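Local coordinates for DUF3256 domain-containing protein (PDB 2P3P), which is of unknown function but has been seen to bind a magnesium ion, at residues A[164-169]-A[192-197]. Numbering follows the deposited sequence.
Sequences DTLSIR and PLVYRW
Pro192 leads its strand in by resting CB against Ser167 OG, 3.1 Å away; the Ser167 torsion (chi1 -175°) sets OG opposite its own backbone N, which brings it up to the proline ring. The proline's CG also lies over one face of the Arg169 guanidinium. Leu193 N donates to Ile168 O (2.8 Å), and Leu193 O accepts from Ile168 N, while Leu193 CB touches Ile168 CG2 on the face shared with Leu166 and Tyr195. Val194 and Ser167 form a non-hydrogen-bonded pair. Tyr195 and Leu166 repeat the pair of reciprocal backbone hydrogen bonds, the tyrosine N-H reaching Leu166 O almost straight (172°). Its side chain runs beside that of Leu166, CB 4.0 Å from CD1, and ring atom CE2 meets Ile168 CG2 at 3.8 Å; Trp123 adds an edge-to-face ring contact. Arg196, on the other face, lays CG against Thr165 CG2 at 3.8 Å. Trp197 closes the ladder: its N binds Asp164 O at 2.8 Å, while the indole NE1 is bonded to Pro84 O. Alternating hydrogen-bonded and non-hydrogen-bonded pairs, with apolar side chains gathered on one face, exemplify two central strands of a four-stranded antiparallel sheet, flanked by 155-159 and 202-204.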
loop_
_atom_site.group_PDB
_atom_site.type_symbol
_atom_site.label_atom_id
_atom_site.label_comp_id
_atom_site.label_asym_id
_atom_site.label_seq_id
_atom_site.Cartn_x
_atom_site.Cartn_y
_atom_site.Cartn_z
ATOM N N ASP A 164 5.939 2.263 -12.362
ATOM C CA ASP A 164 4.714 1.489 -12.159
ATOM C C ASP A 164 5.109 0.066 -11.666
ATOM O O ASP A 164 4.931 -0.962 -12.329
ATOM C CB ASP A 164 3.806 1.499 -13.421
ATOM C CG ASP A 164 3.389 2.914 -13.874
ATOM O OD1 ASP A 164 3.453 3.869 -13.063
ATOM O OD2 ASP A 164 2.944 3.068 -15.056
ATOM N N THR A 165 5.657 0.054 -10.461
ATOM C CA THR A 165 6.126 -1.155 -9.824
ATOM C C THR A 165 5.799 -1.069 -8.337
ATOM O O THR A 165 5.651 0.032 -7.784
ATOM C CB THR A 165 7.656 -1.354 -10.031
ATOM O OG1 THR A 165 8.412 -0.313 -9.377
ATOM C CG2 THR A 165 8.022 -1.375 -11.524
ATOM N N LEU A 166 5.739 -2.228 -7.695
ATOM C CA LEU A 166 5.517 -2.337 -6.242
ATOM C C LEU A 166 6.319 -3.501 -5.729
ATOM O O LEU A 166 6.658 -4.409 -6.510
ATOM C CB LEU A 166 4.038 -2.496 -5.881
ATOM C CG LEU A 166 3.245 -3.783 -6.146
ATOM C CD1 LEU A 166 3.637 -4.939 -5.241
ATOM C CD2 LEU A 166 1.717 -3.490 -5.965
ATOM N N SER A 167 6.627 -3.448 -4.428
ATOM C CA SER A 167 7.328 -4.479 -3.717
ATOM C C SER A 167 6.465 -4.889 -2.525
ATOM O O SER A 167 5.744 -4.071 -1.946
ATOM C CB SER A 167 8.686 -3.923 -3.270
ATOM O OG SER A 167 9.501 -4.874 -2.662
ATOM N N ILE A 168 6.451 -6.171 -2.209
ATOM C CA ILE A 168 5.654 -6.675 -1.085
ATOM C C ILE A 168 6.523 -7.585 -0.241
ATOM O O ILE A 168 7.193 -8.478 -0.774
ATOM C CB ILE A 168 4.333 -7.352 -1.575
ATOM C CG1 ILE A 168 3.404 -7.749 -0.397
ATOM C CG2 ILE A 168 4.648 -8.527 -2.590
ATOM C CD1 ILE A 168 2.038 -8.290 -0.879
ATOM N N ARG A 169 6.488 -7.372 1.072
ATOM C CA ARG A 169 7.316 -8.082 2.022
ATOM C C ARG A 169 6.373 -8.768 3.005
ATOM O O ARG A 169 5.371 -8.165 3.424
ATOM C CB ARG A 169 8.277 -7.143 2.765
ATOM C CG ARG A 169 7.622 -6.088 3.609
ATOM C CD ARG A 169 8.597 -5.087 4.247
ATOM N NE ARG A 169 9.394 -4.360 3.250
ATOM C CZ ARG A 169 10.641 -3.922 3.460
ATOM N NH1 ARG A 169 11.238 -4.096 4.626
ATOM N NH2 ARG A 169 11.287 -3.284 2.510
ATOM N N PRO A 192 11.773 -9.056 -0.226
ATOM C CA PRO A 192 10.485 -8.653 -0.833
ATOM C C PRO A 192 10.319 -9.161 -2.221
ATOM O O PRO A 192 11.329 -9.352 -2.896
ATOM C CB PRO A 192 10.583 -7.119 -0.837
ATOM C CG PRO A 192 11.590 -6.805 0.193
ATOM C CD PRO A 192 12.606 -7.872 0.073
ATOM N N LEU A 193 9.066 -9.364 -2.647
ATOM C CA LEU A 193 8.745 -9.750 -4.039
ATOM C C LEU A 193 8.355 -8.516 -4.838
ATOM O O LEU A 193 7.587 -7.714 -4.359
ATOM C CB LEU A 193 7.561 -10.735 -4.086
ATOM C CG LEU A 193 7.686 -11.944 -3.133
ATOM C CD1 LEU A 193 6.382 -12.747 -3.086
ATOM C CD2 LEU A 193 8.867 -12.818 -3.476
ATOM N N VAL A 194 8.831 -8.411 -6.068
ATOM C CA VAL A 194 8.550 -7.265 -6.920
ATOM C C VAL A 194 7.584 -7.614 -8.070
ATOM O O VAL A 194 7.724 -8.664 -8.713
ATOM C CB VAL A 194 9.863 -6.697 -7.507
ATOM C CG1 VAL A 194 9.599 -5.519 -8.486
ATOM C CG2 VAL A 194 10.800 -6.260 -6.379
ATOM N N TYR A 195 6.676 -6.663 -8.332
ATOM C CA TYR A 195 5.648 -6.720 -9.364
ATOM C C TYR A 195 5.713 -5.432 -10.205
ATOM O O TYR A 195 6.029 -4.340 -9.721
ATOM C CB TYR A 195 4.273 -6.837 -8.683
ATOM C CG TYR A 195 3.942 -8.183 -8.035
ATOM C CD1 TYR A 195 3.048 -9.043 -8.648
ATOM C CD2 TYR A 195 4.455 -8.553 -6.769
ATOM C CE1 TYR A 195 2.745 -10.266 -8.100
ATOM C CE2 TYR A 195 4.148 -9.770 -6.191
ATOM C CZ TYR A 195 3.278 -10.631 -6.835
ATOM O OH TYR A 195 2.950 -11.866 -6.300
ATOM N N ARG A 196 5.377 -5.577 -11.465
ATOM C CA ARG A 196 5.408 -4.486 -12.409
ATOM C C ARG A 196 4.018 -4.402 -13.041
ATOM O O ARG A 196 3.396 -5.410 -13.380
ATOM C CB ARG A 196 6.484 -4.740 -13.477
ATOM C CG ARG A 196 6.746 -3.543 -14.340
ATOM C CD ARG A 196 7.970 -3.746 -15.247
ATOM N NE ARG A 196 7.916 -2.745 -16.297
ATOM C CZ ARG A 196 8.414 -2.873 -17.532
ATOM N NH1 ARG A 196 9.044 -3.985 -17.920
ATOM N NH2 ARG A 196 8.289 -1.863 -18.399
ATOM N N TRP A 197 3.533 -3.186 -13.186
ATOM C CA TRP A 197 2.265 -2.916 -13.859
ATOM C C TRP A 197 2.467 -3.036 -15.363
ATOM O O TRP A 197 3.271 -2.310 -15.970
ATOM C CB TRP A 197 1.818 -1.522 -13.504
ATOM C CG TRP A 197 0.475 -1.107 -14.004
ATOM C CD1 TRP A 197 0.224 -0.263 -15.019
ATOM C CD2 TRP A 197 -0.807 -1.460 -13.451
ATOM N NE1 TRP A 197 -1.115 -0.062 -15.142
ATOM C CE2 TRP A 197 -1.772 -0.768 -14.181
ATOM C CE3 TRP A 197 -1.211 -2.244 -12.381
ATOM C CZ2 TRP A 197 -3.151 -0.885 -13.917
ATOM C CZ3 TRP A 197 -2.580 -2.373 -12.124
ATOM C CH2 TRP A 197 -3.517 -1.700 -12.888
#